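Local coordinates for protein putative hexulose 6 phosphate synthase (Salmonella typhimurium, PDB 3F4W) that is of unestablished function but belongs to the HUMPS family of TIM-barrel proteins, at residues A[1-13]-A[177-191]. Sequence-based numbering, arbitrary orientation.
Sequences MKLQLALDELTLP and ALLGPDVVIVGSAIT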
ATOM      1  N   MET A   1     -18.552  20.054   6.404  1.00 32.33           N
ATOM      2  CA  MET A   1     -17.525  19.028   6.310  1.00 25.28           C
ATOM      3  C   MET A   1     -18.113  17.632   6.454  1.00 26.55           C
ATOM      4  O   MET A   1     -19.021  17.408   7.253  1.00 25.19           O
ATOM      5  CB  MET A   1     -16.429  19.261   7.353  1.00 28.63           C
ATOM      6  CG  MET A   1     -16.933  19.384   8.773  1.00 32.68           C
ATOM      7  SD  MET A   1     -15.685  20.086   9.868  1.00 24.11           S
ATOM      8  CE  MET A   1     -15.560  21.763   9.238  1.00 24.74           C
ATOM      9  N   LYS A   2     -17.575  16.698   5.677  1.00 21.28           N
ATOM     10  CA  LYS A   2     -18.095  15.340   5.610  1.00 21.33           C
ATOM     11  C   LYS A   2     -17.495  14.439   6.679  1.00 18.34           C
ATOM     12  O   LYS A   2     -16.360  14.637   7.101  1.00 17.55           O
ATOM     13  CB  LYS A   2     -17.796  14.736   4.238  1.00 20.85           C
ATOM     14  CG  LYS A   2     -18.436  15.460   3.068  1.00 21.60           C
ATOM     15  CD  LYS A   2     -18.091  14.757   1.766  1.00 27.43           C
ATOM     16  CE  LYS A   2     -18.829  15.352   0.580  1.00 34.53           C
ATOM     17  NZ  LYS A   2     -18.398  14.712  -0.700  1.00 34.04           N
ATOM     18  N   LEU A   3     -18.263  13.443   7.106  1.00 17.41           N
ATOM     19  CA  LEU A   3     -17.747  12.410   7.997  1.00 17.13           C
ATOM     20  C   LEU A   3     -17.386  11.156   7.210  1.00 19.42           C
ATOM     21  O   LEU A   3     -18.248  10.507   6.623  1.00 18.96           O
ATOM     22  CB  LEU A   3     -18.753  12.072   9.097  1.00 17.59           C
ATOM     23  CG  LEU A   3     -18.376  10.889   9.994  1.00 17.17           C
ATOM     24  CD1 LEU A   3     -16.978  11.068  10.574  1.00 21.61           C
ATOM     25  CD2 LEU A   3     -19.400  10.694  11.106  1.00 19.79           C
ATOM     26  N   GLN A   4     -16.100  10.821   7.201  1.00 12.89           N
ATOM     27  CA  GLN A   4     -15.628   9.609   6.545  1.00 11.62           C
ATOM     28  C   GLN A   4     -15.322   8.564   7.613  1.00 17.34           C
ATOM     29  O   GLN A   4     -14.608   8.845   8.575  1.00 16.63           O
ATOM     30  CB  GLN A   4     -14.384   9.917   5.709  1.00 15.45           C
ATOM     31  CG  GLN A   4     -13.680   8.702   5.138  1.00 12.52           C
ATOM     32  CD  GLN A   4     -12.622   9.084   4.114  1.00 19.48           C
ATOM     33  OE1 GLN A   4     -12.828   9.991   3.308  1.00 17.57           O
ATOM     34  NE2 GLN A   4     -11.488   8.392   4.140  1.00 17.10           N
ATOM     35  N   LEU A   5     -15.882   7.368   7.449  1.00 14.96           N
ATOM     36  CA  LEU A   5     -15.711   6.287   8.417  1.00 16.18           C
ATOM     37  C   LEU A   5     -14.756   5.203   7.918  1.00 15.77           C
ATOM     38  O   LEU A   5     -15.060   4.486   6.964  1.00 14.43           O
ATOM     39  CB  LEU A   5     -17.062   5.654   8.754  1.00 16.23           C
ATOM     40  CG  LEU A   5     -17.020   4.429   9.669  1.00 16.37           C
ATOM     41  CD1 LEU A   5     -16.603   4.820  11.080  1.00 18.18           C
ATOM     42  CD2 LEU A   5     -18.367   3.738   9.689  1.00 21.38           C
ATOM     43  N   ALA A   6     -13.611   5.072   8.579  1.00 15.15           N
ATOM     44  CA  ALA A   6     -12.638   4.045   8.209  1.00 14.23           C
ATOM     45  C   ALA A   6     -12.996   2.666   8.768  1.00 19.09           C
ATOM     46  O   ALA A   6     -13.032   2.467   9.982  1.00 18.05           O
ATOM     47  CB  ALA A   6     -11.232   4.453   8.656  1.00 14.98           C
ATOM     48  N   LEU A   7     -13.264   1.721   7.872  1.00 16.79           N
ATOM     49  CA  LEU A   7     -13.438   0.325   8.253  1.00 16.64           C
ATOM     50  C   LEU A   7     -12.127  -0.424   8.020  1.00 17.26           C
ATOM     51  O   LEU A   7     -11.836  -0.852   6.904  1.00 16.15           O
ATOM     52  CB  LEU A   7     -14.566  -0.323   7.449  1.00 15.05           C
ATOM     53  CG  LEU A   7     -15.931   0.368   7.505  1.00 18.83           C
ATOM     54  CD1 LEU A   7     -16.926  -0.364   6.625  1.00 17.18           C
ATOM     55  CD2 LEU A   7     -16.438   0.447   8.935  1.00 19.08           C
ATOM     56  N   ASP A   8     -11.334  -0.579   9.073  1.00 19.89           N
ATOM     57  CA  ASP A   8      -9.987  -1.121   8.925  1.00 22.72           C
ATOM     58  C   ASP A   8      -9.878  -2.623   9.198  1.00 20.89           C
ATOM     59  O   ASP A   8      -9.422  -3.384   8.343  1.00 21.36           O
ATOM     60  CB  ASP A   8      -9.000  -0.349   9.806  1.00 20.11           C
ATOM     61  CG  ASP A   8      -8.636   1.014   9.225  1.00 25.91           C
ATOM     62  OD1 ASP A   8      -8.856   1.228   8.013  1.00 24.71           O
ATOM     63  OD2 ASP A   8      -8.125   1.870   9.981  1.00 26.22           O
ATOM     64  N   GLU A   9     -10.296  -3.049  10.386  1.00 26.68           N
ATOM     65  CA  GLU A   9     -10.007  -4.404  10.843  1.00 26.58           C
ATOM     66  C   GLU A   9     -11.201  -5.356  10.813  1.00 29.89           C
ATOM     67  O   GLU A   9     -11.128  -6.467  11.340  1.00 29.11           O
ATOM     68  CB  GLU A   9      -9.392  -4.353  12.242  1.00 29.42           C
ATOM     69  CG  GLU A   9      -8.177  -3.435  12.324  1.00 32.16           C
ATOM     70  CD  GLU A   9      -7.501  -3.464  13.681  1.00 36.49           C
ATOM     71  OE1 GLU A   9      -7.928  -4.260  14.544  1.00 41.84           O
ATOM     72  OE2 GLU A   9      -6.540  -2.690  13.885  1.00 38.61           O
ATOM     73  N   LEU A  10     -12.293  -4.929  10.186  1.00 20.48           N
ATOM     74  CA  LEU A  10     -13.488  -5.762  10.107  1.00 23.49           C
ATOM     75  C   LEU A  10     -13.437  -6.677   8.892  1.00 23.11           C
ATOM     76  O   LEU A  10     -12.797  -6.360   7.891  1.00 21.47           O
ATOM     77  CB  LEU A  10     -14.748  -4.893  10.029  1.00 22.76           C
ATOM     78  CG  LEU A  10     -15.111  -4.023  11.232  1.00 24.54           C
ATOM     79  CD1 LEU A  10     -16.436  -3.313  10.982  1.00 22.32           C
ATOM     80  CD2 LEU A  10     -15.184  -4.868  12.494  1.00 30.78           C
ATOM     81  N   THR A  11     -14.118  -7.815   8.986  1.00 22.30           N
ATOM     82  CA  THR A  11     -14.337  -8.663   7.825  1.00 19.20           C
ATOM     83  C   THR A  11     -15.535  -8.104   7.071  1.00 21.36           C
ATOM     84  O   THR A  11     -16.277  -7.285   7.610  1.00 18.54           O
ATOM     85  CB  THR A  11     -14.650 -10.104   8.237  1.00 18.05           C
ATOM     86  OG1 THR A  11     -15.918 -10.141   8.902  1.00 20.19           O
ATOM     87  CG2 THR A  11     -13.575 -10.635   9.174  1.00 22.57           C
ATOM     88  N   LEU A  12     -15.733  -8.541   5.832  1.00 21.90           N
ATOM     89  CA  LEU A  12     -16.865  -8.051   5.047  1.00 19.21           C
ATOM     90  C   LEU A  12     -18.217  -8.321   5.720  1.00 23.49           C
ATOM     91  O   LEU A  12     -19.058  -7.427   5.791  1.00 21.31           O
ATOM     92  CB  LEU A  12     -16.841  -8.608   3.620  1.00 16.56           C
ATOM     93  CG  LEU A  12     -17.970  -8.108   2.716  1.00 21.93           C
ATOM     94  CD1 LEU A  12     -18.059  -6.585   2.734  1.00 16.25           C
ATOM     95  CD2 LEU A  12     -17.791  -8.624   1.298  1.00 21.05           C
ATOM     96  N   PRO A  13     -18.437  -9.553   6.214  1.00 19.32           N
ATOM     97  CA  PRO A  13     -19.703  -9.804   6.914  1.00 22.27           C
ATOM     98  C   PRO A  13     -19.855  -8.930   8.159  1.00 21.53           C
ATOM     99  O   PRO A  13     -20.958  -8.469   8.464  1.00 19.13           O
ATOM    100  CB  PRO A  13     -19.601 -11.283   7.303  1.00 23.27           C
ATOM    101  CG  PRO A  13     -18.646 -11.867   6.315  1.00 24.12           C
ATOM    102  CD  PRO A  13     -17.645 -10.784   6.044  1.00 22.30           C
ATOM    103  N   ALA A 177     -12.636  20.380  13.747  1.00 18.15           N
ATOM    104  CA  ALA A 177     -13.721  21.010  13.012  1.00 19.03           C
ATOM    105  C   ALA A 177     -13.518  22.519  12.944  1.00 21.11           C
ATOM    106  O   ALA A 177     -13.748  23.140  11.905  1.00 20.07           O
ATOM    107  CB  ALA A 177     -15.060  20.681  13.657  1.00 20.51           C
ATOM    108  N   LEU A 178     -13.081  23.098  14.058  1.00 17.95           N
ATOM    109  CA  LEU A 178     -12.848  24.540  14.146  1.00 19.21           C
ATOM    110  C   LEU A 178     -11.864  25.045  13.102  1.00 20.84           C
ATOM    111  O   LEU A 178     -11.914  26.210  12.711  1.00 22.00           O
ATOM    112  CB  LEU A 178     -12.346  24.925  15.540  1.00 20.06           C
ATOM    113  CG  LEU A 178     -13.403  25.029  16.643  1.00 23.25           C
ATOM    114  CD1 LEU A 178     -12.763  24.984  18.023  1.00 21.19           C
ATOM    115  CD2 LEU A 178     -14.232  26.294  16.467  1.00 31.31           C
ATOM    116  N   LEU A 179     -10.968  24.171  12.655  1.00 20.99           N
ATOM    117  CA  LEU A 179      -9.958  24.559  11.676  1.00 21.36           C
ATOM    118  C   LEU A 179     -10.521  24.532  10.260  1.00 21.45           C
ATOM    119  O   LEU A 179      -9.959  25.132   9.342  1.00 24.22           O
ATOM    120  CB  LEU A 179      -8.726  23.658  11.786  1.00 20.36           C
ATOM    121  CG  LEU A 179      -7.948  23.803  13.094  1.00 20.64           C
ATOM    122  CD1 LEU A 179      -6.852  22.754  13.217  1.00 19.25           C
ATOM    123  CD2 LEU A 179      -7.365  25.203  13.204  1.00 23.03           C
ATOM    124  N   GLY A 180     -11.631  23.825  10.084  1.00 23.73           N
ATOM    125  CA  GLY A 180     -12.341  23.825   8.821  1.00 21.99           C
ATOM    126  C   GLY A 180     -11.806  22.917   7.729  1.00 22.80           C
ATOM    127  O   GLY A 180     -11.666  23.346   6.581  1.00 21.25           O
ATOM    128  N   PRO A 181     -11.514  21.650   8.067  1.00 18.11           N
ATOM    129  CA  PRO A 181     -11.189  20.696   7.002  1.00 17.81           C
ATOM    130  C   PRO A 181     -12.451  20.418   6.197  1.00 17.76           C
ATOM    131  O   PRO A 181     -13.546  20.719   6.668  1.00 20.73           O
ATOM    132  CB  PRO A 181     -10.784  19.427   7.764  1.00 17.22           C
ATOM    133  CG  PRO A 181     -10.833  19.779   9.237  1.00 24.12           C
ATOM    134  CD  PRO A 181     -11.680  20.989   9.370  1.00 18.67           C
ATOM    135  N   ASP A 182     -12.306  19.846   5.008  1.00 18.31           N
ATOM    136  CA  ASP A 182     -13.465  19.475   4.204  1.00 22.68           C
ATOM    137  C   ASP A 182     -13.985  18.096   4.596  1.00 22.14           C
ATOM    138  O   ASP A 182     -15.185  17.824   4.519  1.00 20.86           O
ATOM    139  CB  ASP A 182     -13.118  19.529   2.718  1.00 18.64           C
ATOM    140  CG  ASP A 182     -12.697  20.911   2.278  1.00 22.92           C
ATOM    141  OD1 ASP A 182     -13.581  21.776   2.115  1.00 28.35           O
ATOM    142  OD2 ASP A 182     -11.480  21.138   2.097  1.00 22.68           O
ATOM    143  N   VAL A 183     -13.079  17.228   5.029  1.00 14.28           N
ATOM    144  CA  VAL A 183     -13.462  15.888   5.456  1.00 16.20           C
ATOM    145  C   VAL A 183     -12.769  15.520   6.757  1.00 14.89           C
ATOM    146  O   VAL A 183     -11.558  15.696   6.901  1.00 13.85           O
ATOM    147  CB  VAL A 183     -13.128  14.825   4.380  1.00 15.09           C
ATOM    148  CG1 VAL A 183     -13.470  13.418   4.884  1.00 13.67           C
ATOM    149  CG2 VAL A 183     -13.869  15.126   3.083  1.00 18.73           C
ATOM    150  N   VAL A 184     -13.550  15.028   7.708  1.00 13.58           N
ATOM    151  CA  VAL A 184     -13.006  14.491   8.942  1.00 14.42           C
ATOM    152  C   VAL A 184     -13.142  12.971   8.901  1.00 16.76           C
ATOM    153  O   VAL A 184     -14.235  12.440   8.694  1.00 15.03           O
ATOM    154  CB  VAL A 184     -13.731  15.062  10.171  1.00 15.81           C
ATOM    155  CG1 VAL A 184     -13.260  14.368  11.434  1.00 16.87           C
ATOM    156  CG2 VAL A 184     -13.499  16.565  10.262  1.00 18.53           C
ATOM    157  N   ILE A 185     -12.019  12.277   9.072  1.00 12.06           N
ATOM    158  CA  ILE A 185     -11.982  10.820   9.000  1.00 12.83           C
ATOM    159  C   ILE A 185     -11.914  10.216  10.401  1.00 13.73           C
ATOM    160  O   ILE A 185     -11.079  10.608  11.215  1.00 16.05           O
ATOM    161  CB  ILE A 185     -10.767  10.332   8.167  1.00 11.92           C
ATOM    162  CG1 ILE A 185     -10.836  10.884   6.740  1.00 12.16           C
ATOM    163  CG2 ILE A 185     -10.704   8.816   8.151  1.00 12.72           C
ATOM    164  CD1 ILE A 185      -9.497  10.916   6.015  1.00 13.38           C
ATOM    165  N   VAL A 186     -12.803   9.270  10.678  1.00 14.68           N
ATOM    166  CA  VAL A 186     -12.846   8.609  11.976  1.00 15.46           C
ATOM    167  C   VAL A 186     -12.949   7.108  11.765  1.00 17.04           C
ATOM    168  O   VAL A 186     -13.648   6.646  10.862  1.00 19.21           O
ATOM    169  CB  VAL A 186     -14.038   9.103  12.828  1.00 17.04           C
ATOM    170  CG1 VAL A 186     -14.187   8.259  14.085  1.00 14.44           C
ATOM    171  CG2 VAL A 186     -13.856  10.567  13.192  1.00 16.14           C
ATOM    172  N   GLY A 187     -12.238   6.348  12.588  1.00 13.76           N
ATOM    173  CA  GLY A 187     -12.267   4.904  12.486  1.00 15.99           C
ATOM    174  C   GLY A 187     -12.524   4.277  13.838  1.00 18.17           C
ATOM    175  O   GLY A 187     -13.673   4.047  14.216  1.00 15.79           O
ATOM    176  N   SER A 188     -11.443   4.035  14.572  1.00 19.10           N
ATOM    177  CA  SER A 188     -11.484   3.320  15.845  1.00 20.34           C
ATOM    178  C   SER A 188     -12.481   3.884  16.859  1.00 17.80           C
ATOM    179  O   SER A 188     -13.144   3.130  17.568  1.00 20.17           O
ATOM    180  CB  SER A 188     -10.084   3.270  16.466  1.00 21.26           C
ATOM    181  OG  SER A 188     -10.097   2.568  17.695  1.00 30.43           O
ATOM    182  N   ALA A 189     -12.576   5.207  16.942  1.00 17.97           N
ATOM    183  CA  ALA A 189     -13.479   5.838  17.902  1.00 21.58           C
ATOM    184  C   ALA A 189     -14.897   5.307  17.738  1.00 16.89           C
ATOM    185  O   ALA A 189     -15.640   5.172  18.713  1.00 19.26           O
ATOM    186  CB  ALA A 189     -13.452   7.353  17.752  1.00 18.30           C
ATOM    187  N   ILE A 190     -15.265   4.996  16.500  1.00 16.76           N
ATOM    188  CA  ILE A 190     -16.600   4.490  16.195  1.00 15.65           C
ATOM    189  C   ILE A 190     -16.670   2.963  16.140  1.00 17.07           C
ATOM    190  O   ILE A 190     -17.578   2.354  16.710  1.00 18.85           O
ATOM    191  CB  ILE A 190     -17.132   5.084  14.867  1.00 17.65           C
ATOM    192  CG1 ILE A 190     -17.418   6.582  15.034  1.00 13.11           C
ATOM    193  CG2 ILE A 190     -18.376   4.340  14.410  1.00 15.78           C
ATOM    194  CD1 ILE A 190     -17.655   7.321  13.730  1.00 16.50           C
ATOM    195  N   THR A 191     -15.714   2.337  15.460  1.00 18.77           N
ATOM    196  CA  THR A 191     -15.766   0.888  15.275  1.00 18.11           C
ATOM    197  C   THR A 191     -15.565   0.116  16.581  1.00 19.03           C
ATOM    198  O   THR A 191     -16.087  -0.986  16.742  1.00 21.04           O
ATOM    199  CB  THR A 191     -14.770   0.399  14.203  1.00 19.40           C
ATOM    200  OG1 THR A 191     -13.446   0.811  14.554  1.00 18.32           O
ATOM    201  CG2 THR A 191     -15.134   0.976  12.842  1.00 17.84           C
TER
HETATM  202  O   HOH W   1     -11.724   1.423  11.986  1.00 26.33           O
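Lys2 to Leu5 pair in register with Val183 to Val186 where the first and last strands of a TIM barrel meet, closing its eight-stranded parallel sheet. The axes of strands 2-7 and 183-186 come within 4.7 Å and are inclined at 27°, and five backbone hydrogen bonds alternate in direction between them, among them Gln4 N to Val184 O at 2.9 Å and Val186 N to Gln4 O at 2.8 Å.

Gln4 faces the barrel interior with Val183 and Ile185. Its CB rests 3.7 Å from Val183 CG1, and CG passes Ile185 CG1. An extended chain, with CG anti to the backbone N (chi1 172°), keeps the amide alongside Ile185: CD lies 3.7 Å from Ile185 CG1, OE1 approaches Val183 CG1, and NE2 packs on Ile185 CG1 and CD1 while donating a hydrogen bond to Glu30 of the next strand.

On the other face, towards the helices, Leu3 CD1 meets Val186 CG2, and Leu5 CD1 packs on Ile190 of helix 188-191 beside Met19 of helix 12-22. At the N-terminal end, Met1 SD lies 3.9 Å from Ala177 CB, and the bend at chi3 (67°) lays CE 4.0 Å from Pro181 CD. At the C-terminal end of the pairing, a water donates to Ala6 O at 2.6 Å and also hydrogen-bonds Thr191 OG1 of helix 188-191.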